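Local coordinates for putative sugar ABC transporter, substrate-binding protein (Clostridium phytofermentans, PDB 4WZZ) that binds L-rhamnose in the cleft between two lobes and, as in related sugar-binding proteins, probably hands it to a membrane ABC transporter, at residues Leu273-Glu278 against Met294-Pro299; Ile244-Thr249 against Val268-Leu273; Thr56-Val61 against Gln110-Ile115; Cys103-Ile108 against Glu126-Glu131. All coordinates share one frame; numbering follows the deposited sequence.

The contacts form two pairs in a two-lobed, type I periplasmic-binding-protein fold. Along the chain, contacts 3 and 4 come first, with their segments alternating. Contact 3 joins strands 56-60 and 114-117 of one lobe's sheet, and contact 4 joins helices 97-110 and 126-134 packed near it; their centres are about 10 Å apart. Contact 2 pairs strands 243-246 and 269-272 in the other lobe, about 33 Å (centre to centre) from contacts 3 and 4. Contact 1 shares Leu273 with it and packs the loop before helix 276-279 against strand 294-296, where the chain crosses between lobes. Contacts 1 and 2 touch the rhamnose; contacts 3 and 4 lie deeper in the first lobe and do not.

Contact 1 (Leu273-Glu278 against Met294-Pro299); sequences LGLPSE and MFLWNP. With RAM (alpha-L-rhamnopyranose), chain B.
The side chains of Met294 and Leu296 close on Gly274 O from two sides. Met294, present as selenomethionine, brings its CE methyl to 3.3 Å from Gly274 O, and Leu296 sets CD2 3.4 Å from that same oxygen. No polar partner reaches this buried carbonyl, so hydrocarbon and selenium make up its surroundings here. Met294 gets there by a double bend: CG sits between the backbone N and carbonyl carbon (chi1 54°), and chi2 folds the chain again, bringing CE against the backbone from Gly274 to Pro276. The selenium lies against the Gly274 backbone, and the side chains of Pro276 and Met294 cross at about a right angle, CD facing CE.

On the other side of Gly274, Leu296 fills a hollow between two leucines: CD1 lies 3.8 Å from Leu273 CB, and CD2 lies 3.8 Å from Leu275 CD2. This is where strand 294-296 leaves the lobe of strand 269-272 and runs on to helix 299-315 of the other lobe, one of the interlobe crossings of a type I binding protein. Gly274 N makes a weak bond to Phe295 O (3.3 Å), next to the backbone bond between Phe295 and Gly272. Leu273 lies against that carbonyl oxygen with CA, CB and CD2, rests CD2 3.9 Å from Phe295 CB, and sends CD1 on to the edge of the Trp297 ring.

Leu296 CG sits over the centre of one face of the Trp297 indole. The sugar's O4 lies in the indole plane at its edge, 3.5 Å from Trp297 CZ2, while NE1 bonds to Tyr68 OH. Rhamnose C6, the methyl, rests 3.8 Å from Leu273 CB.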
loop_
_atom_site.group_PDB
_atom_site.type_symbol
_atom_site.label_atom_id
_atom_site.label_comp_id
_atom_site.label_asym_id
_atom_site.label_seq_id
_atom_site.Cartn_x
_atom_site.Cartn_y
_atom_site.Cartn_z
ATOM N N LEU A 273 -5.005 6.454 -4.268
ATOM C CA LEU A 273 -3.826 5.618 -4.528
ATOM C C LEU A 273 -4.250 4.520 -5.491
ATOM O O LEU A 273 -4.951 3.604 -5.111
ATOM C CB LEU A 273 -3.305 5.037 -3.200
ATOM C CG LEU A 273 -2.931 6.113 -2.167
ATOM C CD1 LEU A 273 -2.499 5.462 -0.860
ATOM C CD2 LEU A 273 -1.855 7.096 -2.709
ATOM N N GLY A 274 -3.821 4.606 -6.742
ATOM C CA GLY A 274 -4.293 3.683 -7.748
ATOM C C GLY A 274 -3.219 3.190 -8.718
ATOM O O GLY A 274 -2.139 3.772 -8.845
ATOM N N LEU A 275 -3.543 2.109 -9.419
ATOM C CA LEU A 275 -2.657 1.549 -10.442
ATOM C C LEU A 275 -2.862 2.314 -11.728
ATOM O O LEU A 275 -4.000 2.444 -12.188
ATOM C CB LEU A 275 -2.977 0.079 -10.710
ATOM C CG LEU A 275 -2.560 -0.916 -9.616
ATOM C CD1 LEU A 275 -3.010 -2.309 -9.970
ATOM C CD2 LEU A 275 -1.067 -0.927 -9.383
ATOM N N PRO A 276 -1.774 2.828 -12.319
ATOM C CA PRO A 276 -1.921 3.476 -13.634
ATOM C C PRO A 276 -2.670 2.623 -14.678
ATOM O O PRO A 276 -3.516 3.126 -15.442
ATOM C CB PRO A 276 -0.467 3.734 -14.047
ATOM C CG PRO A 276 0.267 3.935 -12.718
ATOM C CD PRO A 276 -0.387 2.906 -11.806
ATOM N N SER A 277 -2.389 1.331 -14.704
ATOM C CA SER A 277 -3.023 0.400 -15.647
ATOM C C SER A 277 -4.556 0.382 -15.529
ATOM O O SER A 277 -5.263 0.303 -16.534
ATOM C CB SER A 277 -2.471 -1.012 -15.451
ATOM O OG SER A 277 -2.780 -1.480 -14.146
ATOM N N GLU A 278 -5.064 0.444 -14.305
ATOM C CA GLU A 278 -6.499 0.434 -14.046
ATOM C C GLU A 278 -7.158 1.813 -14.186
ATOM O O GLU A 278 -8.336 1.926 -14.551
ATOM C CB GLU A 278 -6.750 -0.091 -12.631
ATOM C CG GLU A 278 -6.410 -1.551 -12.472
ATOM C CD GLU A 278 -6.856 -2.101 -11.129
ATOM O OE1 GLU A 278 -6.579 -1.473 -10.095
ATOM O OE2 GLU A 278 -7.476 -3.175 -11.112
HETATM N N MSE A 294 -3.766 11.217 -9.371
HETATM C CA MSE A 294 -3.693 10.364 -8.181
HETATM C C MSE A 294 -2.226 10.008 -7.958
HETATM O O MSE A 294 -1.344 10.531 -8.649
HETATM C CB MSE A 294 -4.580 9.136 -8.359
HETATM C CG MSE A 294 -4.307 8.342 -9.599
HETATM SE SE MSE A 294 -2.906 7.030 -9.262
HETATM C CE MSE A 294 -3.012 6.045 -11.011
ATOM N N PHE A 295 -1.949 9.162 -6.970
ATOM C CA PHE A 295 -0.571 8.848 -6.610
ATOM C C PHE A 295 -0.372 7.364 -6.406
ATOM O O PHE A 295 -1.281 6.639 -6.021
ATOM C CB PHE A 295 -0.186 9.556 -5.298
ATOM C CG PHE A 295 -0.399 11.035 -5.338
ATOM C CD1 PHE A 295 -1.654 11.564 -5.102
ATOM C CD2 PHE A 295 0.646 11.896 -5.629
ATOM C CE1 PHE A 295 -1.871 12.916 -5.173
ATOM C CE2 PHE A 295 0.414 13.262 -5.680
ATOM C CZ PHE A 295 -0.831 13.751 -5.462
ATOM N N LEU A 296 0.855 6.915 -6.624
ATOM C CA LEU A 296 1.241 5.600 -6.135
ATOM C C LEU A 296 2.759 5.566 -6.047
ATOM O O LEU A 296 3.374 6.556 -5.623
ATOM C CB LEU A 296 0.645 4.479 -7.013
ATOM C CG LEU A 296 0.465 3.134 -6.279
ATOM C CD1 LEU A 296 -0.730 3.182 -5.335
ATOM C CD2 LEU A 296 0.337 1.969 -7.277
ATOM N N TRP A 297 3.339 4.443 -6.454
ATOM C CA TRP A 297 4.749 4.080 -6.289
ATOM C C TRP A 297 4.828 2.777 -7.059
ATOM O O TRP A 297 3.800 2.249 -7.470
ATOM C CB TRP A 297 5.135 3.869 -4.799
ATOM C CG TRP A 297 4.224 2.907 -4.164
ATOM C CD1 TRP A 297 4.263 1.555 -4.241
ATOM C CD2 TRP A 297 3.063 3.242 -3.407
ATOM N NE1 TRP A 297 3.201 1.012 -3.561
ATOM C CE2 TRP A 297 2.438 2.033 -3.049
ATOM C CE3 TRP A 297 2.501 4.446 -2.994
ATOM C CZ2 TRP A 297 1.263 1.998 -2.290
ATOM C CZ3 TRP A 297 1.353 4.408 -2.229
ATOM C CH2 TRP A 297 0.736 3.193 -1.899
ATOM N N ASN A 298 6.024 2.235 -7.266
ATOM C CA ASN A 298 6.132 1.037 -8.067
ATOM C C ASN A 298 5.999 -0.207 -7.194
ATOM O O ASN A 298 6.906 -0.507 -6.415
ATOM C CB ASN A 298 7.469 1.030 -8.829
ATOM C CG ASN A 298 7.579 -0.116 -9.813
ATOM O OD1 ASN A 298 7.043 -1.198 -9.590
ATOM N ND2 ASN A 298 8.310 0.106 -10.909
ATOM N N PRO A 299 4.875 -0.932 -7.322
ATOM C CA PRO A 299 4.671 -2.098 -6.445
ATOM C C PRO A 299 5.651 -3.231 -6.724
ATOM O O PRO A 299 5.952 -4.041 -5.843
ATOM C CB PRO A 299 3.237 -2.532 -6.741
ATOM C CG PRO A 299 2.983 -2.042 -8.139
ATOM C CD PRO A 299 3.773 -0.764 -8.294
HETATM C C1 RAM B . -4.380 -1.831 -2.198
HETATM C C2 RAM B . -3.835 -2.499 -0.942
HETATM C C3 RAM B . -2.390 -2.096 -0.647
HETATM C C4 RAM B . -2.211 -0.584 -0.736
HETATM C C5 RAM B . -2.770 -0.058 -2.056
HETATM C C6 RAM B . -2.702 1.459 -2.133
HETATM O O1 RAM B . -3.767 -2.393 -3.305
HETATM O O2 RAM B . -4.688 -2.118 0.093
HETATM O O3 RAM B . -2.068 -2.614 0.641
HETATM O O4 RAM B . -0.838 -0.258 -0.619
HETATM O O5 RAM B . -4.110 -0.440 -2.221
#

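Contact 2 (Ile244-Thr249 against Val268-Leu273); sequences ICAPTT and VKLTGL. With RAM (alpha-L-rhamnopyranose), chain B.
Ile244 and Leu270 lie side by side on the two parallel strands of a beta-alpha-beta unit, strand 243-246, helix 249-261 and strand 269-272, in a Rossmann-like lobe. In Leu270, chi1 of 179° with chi2 of 62° turns CD1 across the strand gap to 3.9 Å from Ile244 CB. Ile244 sends its longer branch off to one side, where CD1 meets Val268 CG1 at 4.2 Å. Backbone bonds run from Ile244 N to Lys269 O and back from Thr271 N to Ile244 O, then from Ala246 N to Thr271 O and from Leu273 N to Ala246 O.

Beyond the last of these, an inverse gamma turn centred on Pro247 bends the chain toward the sugar, with Pro247 CB packed 3.7 Å from Leu273 CD1. Thr248 OG1 caps the helix at Gly251 N and also bonds to Asp222. Thr249, the first helical residue, splits its branches: CG2 faces Leu273 O at 3.5 Å, while OG1 sits between the backbone N and the carbonyl carbon, facing the rhamnose. Thr249 N gives a bond of 2.9 Å to the ring oxygen O5, nearly straight at 165°, and Thr249 OG1 shares a hydrogen bond of 2.8 Å with the anomeric hydroxyl O1.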
loop_
_atom_site.group_PDB
_atom_site.type_symbol
_atom_site.label_atom_id
_atom_site.label_comp_id
_atom_site.label_asym_id
_atom_site.label_seq_id
_atom_site.Cartn_x
_atom_site.Cartn_y
_atom_site.Cartn_z
ATOM N N ILE A 244 -14.056 12.290 -3.514
ATOM C CA ILE A 244 -13.827 11.011 -2.849
ATOM C C ILE A 244 -12.325 10.728 -2.914
ATOM O O ILE A 244 -11.717 10.803 -3.971
ATOM C CB ILE A 244 -14.627 9.866 -3.489
ATOM C CG1 ILE A 244 -16.139 10.101 -3.304
ATOM C CG2 ILE A 244 -14.251 8.525 -2.873
ATOM C CD1 ILE A 244 -17.007 9.145 -4.139
ATOM N N CYS A 245 -11.740 10.457 -1.758
ATOM C CA CYS A 245 -10.344 10.081 -1.661
ATOM C C CYS A 245 -10.310 8.608 -1.325
ATOM O O CYS A 245 -10.799 8.187 -0.278
ATOM C CB CYS A 245 -9.632 10.902 -0.587
ATOM S SG CYS A 245 -7.909 10.362 -0.436
ATOM N N ALA A 246 -9.764 7.806 -2.240
ATOM C CA ALA A 246 -9.733 6.350 -2.105
ATOM C C ALA A 246 -8.274 5.845 -2.041
ATOM O O ALA A 246 -7.638 5.552 -3.084
ATOM C CB ALA A 246 -10.475 5.697 -3.304
ATOM N N PRO A 247 -7.706 5.744 -0.822
ATOM C CA PRO A 247 -6.292 5.330 -0.710
ATOM C C PRO A 247 -6.137 3.809 -0.750
ATOM O O PRO A 247 -5.579 3.177 0.160
ATOM C CB PRO A 247 -5.882 5.887 0.652
ATOM C CG PRO A 247 -7.167 5.773 1.449
ATOM C CD PRO A 247 -8.227 6.219 0.469
ATOM N N THR A 248 -6.630 3.229 -1.842
ATOM C CA THR A 248 -6.605 1.791 -2.075
ATOM C C THR A 248 -6.794 1.590 -3.576
ATOM O O THR A 248 -7.663 2.216 -4.187
ATOM C CB THR A 248 -7.733 1.025 -1.337
ATOM O OG1 THR A 248 -8.115 -0.111 -2.124
ATOM C CG2 THR A 248 -8.951 1.919 -1.092
ATOM N N THR A 249 -5.934 0.788 -4.179
ATOM C CA THR A 249 -6.009 0.616 -5.620
ATOM C C THR A 249 -7.339 0.003 -6.045
ATOM O O THR A 249 -7.900 0.357 -7.083
ATOM C CB THR A 249 -4.840 -0.202 -6.179
ATOM O OG1 THR A 249 -4.904 -1.535 -5.667
ATOM C CG2 THR A 249 -3.511 0.457 -5.859
ATOM N N VAL A 268 -18.482 15.068 -9.136
ATOM C CA VAL A 268 -17.776 14.489 -8.013
ATOM C C VAL A 268 -16.451 14.005 -8.541
ATOM O O VAL A 268 -16.403 13.191 -9.479
ATOM C CB VAL A 268 -18.529 13.278 -7.406
ATOM C CG1 VAL A 268 -17.743 12.675 -6.245
ATOM C CG2 VAL A 268 -19.934 13.691 -6.967
ATOM N N LYS A 269 -15.377 14.522 -7.964
ATOM C CA LYS A 269 -14.059 14.169 -8.393
ATOM C C LYS A 269 -13.466 13.121 -7.456
ATOM O O LYS A 269 -13.955 12.871 -6.335
ATOM C CB LYS A 269 -13.170 15.399 -8.476
ATOM C CG LYS A 269 -13.614 16.448 -9.513
ATOM C CD LYS A 269 -13.675 15.836 -10.915
ATOM C CE LYS A 269 -13.874 16.850 -11.984
ATOM N NZ LYS A 269 -13.859 16.192 -13.313
ATOM N N LEU A 270 -12.425 12.482 -7.956
ATOM C CA LEU A 270 -11.860 11.304 -7.327
ATOM C C LEU A 270 -10.340 11.432 -7.301
ATOM O O LEU A 270 -9.739 11.807 -8.291
ATOM C CB LEU A 270 -12.240 10.072 -8.139
ATOM C CG LEU A 270 -11.735 8.707 -7.665
ATOM C CD1 LEU A 270 -12.272 8.382 -6.285
ATOM C CD2 LEU A 270 -12.133 7.644 -8.675
ATOM N N THR A 271 -9.740 11.124 -6.162
ATOM C CA THR A 271 -8.300 10.938 -6.093
ATOM C C THR A 271 -8.007 9.809 -5.102
ATOM O O THR A 271 -8.920 9.163 -4.575
ATOM C CB THR A 271 -7.542 12.238 -5.764
ATOM O OG1 THR A 271 -6.139 12.062 -5.990
ATOM C CG2 THR A 271 -7.775 12.673 -4.331
ATOM N N GLY A 272 -6.729 9.544 -4.897
ATOM C CA GLY A 272 -6.327 8.430 -4.062
ATOM C C GLY A 272 -5.060 7.759 -4.525
ATOM O O GLY A 272 -4.169 8.401 -5.089
ATOM N N LEU A 273 -5.005 6.454 -4.268
ATOM C CA LEU A 273 -3.826 5.618 -4.528
ATOM C C LEU A 273 -4.250 4.520 -5.491
ATOM O O LEU A 273 -4.951 3.604 -5.111
ATOM C CB LEU A 273 -3.305 5.037 -3.200
ATOM C CG LEU A 273 -2.931 6.113 -2.167
ATOM C CD1 LEU A 273 -2.499 5.462 -0.860
ATOM C CD2 LEU A 273 -1.855 7.096 -2.709
HETATM C C1 RAM B . -4.380 -1.831 -2.198
HETATM C C2 RAM B . -3.835 -2.499 -0.942
HETATM C C3 RAM B . -2.390 -2.096 -0.647
HETATM C C4 RAM B . -2.211 -0.584 -0.736
HETATM C C5 RAM B . -2.770 -0.058 -2.056
HETATM C C6 RAM B . -2.702 1.459 -2.133
HETATM O O1 RAM B . -3.767 -2.393 -3.305
HETATM O O2 RAM B . -4.688 -2.118 0.093
HETATM O O3 RAM B . -2.068 -2.614 0.641
HETATM O O4 RAM B . -0.838 -0.258 -0.619
HETATM O O5 RAM B . -4.110 -0.440 -2.221
#

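Contact 3 (Thr56-Val61 against Gln110-Ile115); sequences TYAIIV and QGVDCI
Thr56 is gripped at both backbone polar atoms by the turn before strand 114-117. Its N donates to Asp113 OD2 (2.8 Å), using the anti lone pair of the carboxylate, and its O accepts from Asp113 N at 2.9 Å, with a weaker bond from Cys114 N. The aspartate's CG lies beside its own backbone N (chi1 -60°), which lets the carboxylate fold back to the start of the neighbouring strand. Thr56 CG2 meanwhile crosses Val112 CG1 at 3.8 Å.

Tyr57 lies on the opposite face, its CD2 3.5 Å from Cys114 CB. Cys114 SG makes an oblique sulfur-aromatic contact with that ring, 5.1 Å from the Tyr57 centroid, and the hydroxyl of Tyr57 goes on to Thr53. Next comes the regular parallel pairing: Ala58 N donates to Cys114 O, 2.8 Å and nearly straight at 169°, and the small Ala58 methyl shares its face with Ile115 CG1. Farther on, Ile60 sends CD1 to within 4.0 Å of Ile115 CG2, on the face covered by helix 97-110.

The two strands are second and third from one edge of the lobe's sheet, and apolar packing prevails along them. The carboxylate of Asp113, at the partly exposed start, probably stays ionised and would polarise the Thr56 N-H it receives.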
loop_
_atom_site.group_PDB
_atom_site.type_symbol
_atom_site.label_atom_id
_atom_site.label_comp_id
_atom_site.label_asym_id
_atom_site.label_seq_id
_atom_site.Cartn_x
_atom_site.Cartn_y
_atom_site.Cartn_z
ATOM N N THR A 56 14.547 -20.234 1.455
ATOM C CA THR A 56 13.166 -20.229 0.995
ATOM C C THR A 56 12.403 -19.077 1.653
ATOM O O THR A 56 12.421 -18.919 2.868
ATOM C CB THR A 56 12.505 -21.560 1.316
ATOM O OG1 THR A 56 13.174 -22.607 0.583
ATOM C CG2 THR A 56 11.021 -21.540 0.920
ATOM N N TYR A 57 11.745 -18.273 0.829
ATOM C CA TYR A 57 11.138 -17.035 1.289
ATOM C C TYR A 57 9.660 -17.044 0.952
ATOM O O TYR A 57 9.308 -17.192 -0.216
ATOM C CB TYR A 57 11.769 -15.848 0.576
ATOM C CG TYR A 57 13.252 -15.717 0.786
ATOM C CD1 TYR A 57 14.146 -16.529 0.101
ATOM C CD2 TYR A 57 13.753 -14.767 1.657
ATOM C CE1 TYR A 57 15.495 -16.402 0.286
ATOM C CE2 TYR A 57 15.102 -14.627 1.854
ATOM C CZ TYR A 57 15.974 -15.440 1.169
ATOM O OH TYR A 57 17.329 -15.289 1.394
ATOM N N ALA A 58 8.816 -16.909 1.973
ATOM C CA ALA A 58 7.358 -16.792 1.793
ATOM C C ALA A 58 6.925 -15.343 1.786
ATOM O O ALA A 58 7.222 -14.596 2.728
ATOM C CB ALA A 58 6.638 -17.488 2.924
ATOM N N ILE A 59 6.193 -14.932 0.748
ATOM C CA ILE A 59 5.552 -13.631 0.792
ATOM C C ILE A 59 4.063 -13.860 0.914
ATOM O O ILE A 59 3.478 -14.640 0.170
ATOM C CB ILE A 59 5.875 -12.735 -0.432
ATOM C CG1 ILE A 59 5.153 -11.381 -0.272
ATOM C CG2 ILE A 59 5.552 -13.465 -1.738
ATOM C CD1 ILE A 59 5.624 -10.307 -1.221
ATOM N N ILE A 60 3.477 -13.193 1.899
ATOM C CA ILE A 60 2.060 -13.287 2.171
ATOM C C ILE A 60 1.481 -11.912 1.940
ATOM O O ILE A 60 1.735 -10.988 2.712
ATOM C CB ILE A 60 1.795 -13.727 3.617
ATOM C CG1 ILE A 60 2.410 -15.108 3.849
ATOM C CG2 ILE A 60 0.302 -13.787 3.856
ATOM C CD1 ILE A 60 2.413 -15.554 5.321
ATOM N N VAL A 61 0.781 -11.744 0.828
ATOM C CA VAL A 61 0.223 -10.438 0.518
ATOM C C VAL A 61 -1.087 -10.252 1.298
ATOM O O VAL A 61 -1.493 -11.133 2.028
ATOM C CB VAL A 61 -0.002 -10.270 -1.002
ATOM C CG1 VAL A 61 1.307 -10.365 -1.740
ATOM C CG2 VAL A 61 -0.964 -11.310 -1.531
ATOM N N GLN A 110 5.751 -25.324 6.207
ATOM C CA GLN A 110 6.622 -25.650 5.083
ATOM C C GLN A 110 8.101 -25.493 5.452
ATOM O O GLN A 110 8.983 -25.899 4.700
ATOM C CB GLN A 110 6.299 -24.746 3.898
ATOM C CG GLN A 110 4.947 -24.997 3.298
ATOM C CD GLN A 110 4.660 -24.058 2.149
ATOM O OE1 GLN A 110 5.571 -23.643 1.430
ATOM N NE2 GLN A 110 3.393 -23.707 1.975
ATOM N N GLY A 111 8.370 -24.884 6.598
ATOM C CA GLY A 111 9.737 -24.734 7.070
ATOM C C GLY A 111 10.529 -23.700 6.290
ATOM O O GLY A 111 11.732 -23.867 6.032
ATOM N N VAL A 112 9.853 -22.628 5.902
ATOM C CA VAL A 112 10.517 -21.535 5.198
ATOM C C VAL A 112 11.516 -20.829 6.110
ATOM O O VAL A 112 11.449 -20.951 7.321
ATOM C CB VAL A 112 9.516 -20.499 4.663
ATOM C CG1 VAL A 112 8.466 -21.179 3.775
ATOM C CG2 VAL A 112 8.852 -19.698 5.808
ATOM N N ASP A 113 12.427 -20.083 5.499
ATOM C CA ASP A 113 13.478 -19.375 6.220
ATOM C C ASP A 113 13.099 -17.935 6.546
ATOM O O ASP A 113 13.635 -17.334 7.495
ATOM C CB ASP A 113 14.765 -19.406 5.384
ATOM C CG ASP A 113 15.239 -20.820 5.105
ATOM O OD1 ASP A 113 15.662 -21.486 6.075
ATOM O OD2 ASP A 113 15.212 -21.266 3.936
ATOM N N CYS A 114 12.184 -17.380 5.757
ATOM C CA CYS A 114 11.818 -15.978 5.879
ATOM C C CYS A 114 10.365 -15.806 5.479
ATOM O O CYS A 114 9.888 -16.481 4.570
ATOM C CB CYS A 114 12.727 -15.148 4.983
ATOM S SG CYS A 114 12.394 -13.382 5.010
ATOM N N ILE A 115 9.663 -14.946 6.205
ATOM C CA ILE A 115 8.304 -14.536 5.856
ATOM C C ILE A 115 8.284 -13.024 5.670
ATOM O O ILE A 115 8.765 -12.280 6.525
ATOM C CB ILE A 115 7.299 -14.947 6.961
ATOM C CG1 ILE A 115 7.150 -16.465 6.985
ATOM C CG2 ILE A 115 5.920 -14.278 6.758
ATOM C CD1 ILE A 115 6.297 -16.959 8.112
#

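Contact 4 (Cys103-Ile108 against Glu126-Glu131); sequences CINNAI and EPALTE
Ala128 presents its methyl to Ile104, with Ala128 CB 3.7 Å from Ile104 CG2. The CA atoms of these two residues are 6.6 Å apart, the nearest approach of the backbones' CA atoms, and on the alanine side a single methyl fills the gap. Ile104 divides its work between two residues. While CG2 takes the alanine, its longer branch carries CD1 to 3.9 Å from Leu129 CD2, the two side chains crossing at about a right angle. One turn later, Ile108 brings CD1 to 3.7 Å from Ala128 O and 4.2 Å from Glu131 CG, crossing the glutamate at about a right angle. At the outer side, Asn105 OD1 approaches the Ala128 methyl. No hydrogen bond joins the segments, which meet by van der Waals packing alone.

Around this lies a second shell of bonds. Glu131 runs trans from its N (chi1 175°) and then bends at chi2, turning the carboxylate aside and leaving CG for the isoleucine; OE2 has a weak bond to Gln135. Behind Ala128, Glu126 O takes both Thr130 N and Thr130 OG1, which reach it from opposite faces of its plane, and Glu126 OE1 bonds to Asn147. In the first helix, Cys103 O receives Gln90 NE2.

Segments 103-108 and 126-131 run nearly parallel, 9° apart, with axes 9.7 Å apart at closest. Their helices precede and follow strand 114-117 in the alpha/beta fold of the lobe, and Ile104 touches Ile60 and Ile117 of its sheet.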
loop_
_atom_site.group_PDB
_atom_site.type_symbol
_atom_site.label_atom_id
_atom_site.label_comp_id
_atom_site.label_asym_id
_atom_site.label_seq_id
_atom_site.Cartn_x
_atom_site.Cartn_y
_atom_site.Cartn_z
ATOM N N CYS A 103 -2.357 -18.568 6.358
ATOM C CA CYS A 103 -1.185 -18.554 5.475
ATOM C C CYS A 103 0.118 -18.554 6.267
ATOM O O CYS A 103 1.087 -19.192 5.875
ATOM C CB CYS A 103 -1.212 -17.353 4.519
ATOM S SG CYS A 103 -2.608 -17.345 3.379
ATOM N N ILE A 104 0.169 -17.819 7.367
ATOM C CA ILE A 104 1.388 -17.814 8.175
ATOM C C ILE A 104 1.652 -19.213 8.654
ATOM O O ILE A 104 2.784 -19.709 8.617
ATOM C CB ILE A 104 1.261 -16.889 9.376
ATOM C CG1 ILE A 104 1.115 -15.447 8.880
ATOM C CG2 ILE A 104 2.476 -17.059 10.294
ATOM C CD1 ILE A 104 0.491 -14.515 9.874
ATOM N N ASN A 105 0.599 -19.860 9.128
ATOM C CA ASN A 105 0.746 -21.211 9.637
ATOM C C ASN A 105 1.205 -22.193 8.558
ATOM O O ASN A 105 1.982 -23.100 8.849
ATOM C CB ASN A 105 -0.539 -21.685 10.324
ATOM C CG ASN A 105 -0.797 -20.955 11.642
ATOM O OD1 ASN A 105 0.139 -20.491 12.298
ATOM N ND2 ASN A 105 -2.070 -20.851 12.032
ATOM N N ASN A 106 0.736 -22.001 7.326
ATOM C CA ASN A 106 1.179 -22.831 6.210
ATOM C C ASN A 106 2.668 -22.610 5.949
ATOM O O ASN A 106 3.411 -23.559 5.714
ATOM C CB ASN A 106 0.393 -22.519 4.934
ATOM C CG ASN A 106 -0.980 -23.181 4.900
ATOM O OD1 ASN A 106 -1.339 -23.967 5.781
ATOM N ND2 ASN A 106 -1.747 -22.875 3.859
ATOM N N ALA A 107 3.102 -21.351 5.993
ATOM C CA ALA A 107 4.505 -21.044 5.758
ATOM C C ALA A 107 5.386 -21.702 6.812
ATOM O O ALA A 107 6.413 -22.306 6.485
ATOM C CB ALA A 107 4.733 -19.543 5.733
ATOM N N ILE A 108 4.984 -21.605 8.074
ATOM C CA ILE A 108 5.752 -22.232 9.147
ATOM C C ILE A 108 5.849 -23.732 8.890
ATOM O O ILE A 108 6.933 -24.324 8.945
ATOM C CB ILE A 108 5.110 -21.982 10.525
ATOM C CG1 ILE A 108 5.178 -20.502 10.893
ATOM C CG2 ILE A 108 5.842 -22.760 11.579
ATOM C CD1 ILE A 108 4.285 -20.128 12.065
ATOM N N GLU A 126 0.312 -11.231 15.632
ATOM C CA GLU A 126 1.499 -11.272 16.468
ATOM C C GLU A 126 1.766 -12.684 17.008
ATOM O O GLU A 126 2.912 -13.129 17.018
ATOM C CB GLU A 126 1.438 -10.246 17.610
ATOM C CG GLU A 126 2.644 -10.357 18.560
ATOM C CD GLU A 126 2.813 -9.181 19.511
ATOM O OE1 GLU A 126 2.066 -8.178 19.421
ATOM O OE2 GLU A 126 3.723 -9.273 20.357
ATOM N N PRO A 127 0.725 -13.387 17.468
ATOM C CA PRO A 127 1.043 -14.736 17.963
ATOM C C PRO A 127 1.628 -15.663 16.891
ATOM O O PRO A 127 2.612 -16.355 17.165
ATOM C CB PRO A 127 -0.312 -15.259 18.442
ATOM C CG PRO A 127 -1.073 -14.037 18.806
ATOM C CD PRO A 127 -0.642 -12.978 17.831
ATOM N N ALA A 128 1.045 -15.679 15.697
ATOM C CA ALA A 128 1.535 -16.579 14.660
ATOM C C ALA A 128 2.941 -16.185 14.211
ATOM O O ALA A 128 3.797 -17.051 13.980
ATOM C CB ALA A 128 0.584 -16.606 13.490
ATOM N N LEU A 129 3.183 -14.877 14.101
ATOM C CA LEU A 129 4.478 -14.390 13.652
ATOM C C LEU A 129 5.539 -14.585 14.721
ATOM O O LEU A 129 6.716 -14.811 14.415
ATOM C CB LEU A 129 4.395 -12.923 13.235
ATOM C CG LEU A 129 3.543 -12.689 11.984
ATOM C CD1 LEU A 129 3.452 -11.189 11.685
ATOM C CD2 LEU A 129 4.106 -13.476 10.784
ATOM N N THR A 130 5.130 -14.491 15.978
ATOM C CA THR A 130 6.050 -14.785 17.070
ATOM C C THR A 130 6.424 -16.269 17.037
ATOM O O THR A 130 7.586 -16.621 17.232
ATOM C CB THR A 130 5.442 -14.411 18.424
ATOM O OG1 THR A 130 5.224 -12.999 18.464
ATOM C CG2 THR A 130 6.377 -14.793 19.569
ATOM N N GLU A 131 5.442 -17.131 16.784
ATOM C CA GLU A 131 5.704 -18.565 16.649
ATOM C C GLU A 131 6.691 -18.806 15.510
ATOM O O GLU A 131 7.573 -19.652 15.615
ATOM C CB GLU A 131 4.403 -19.345 16.408
ATOM C CG GLU A 131 4.599 -20.843 16.142
ATOM C CD GLU A 131 5.269 -21.591 17.308
ATOM O OE1 GLU A 131 5.407 -21.015 18.413
ATOM O OE2 GLU A 131 5.667 -22.763 17.113
#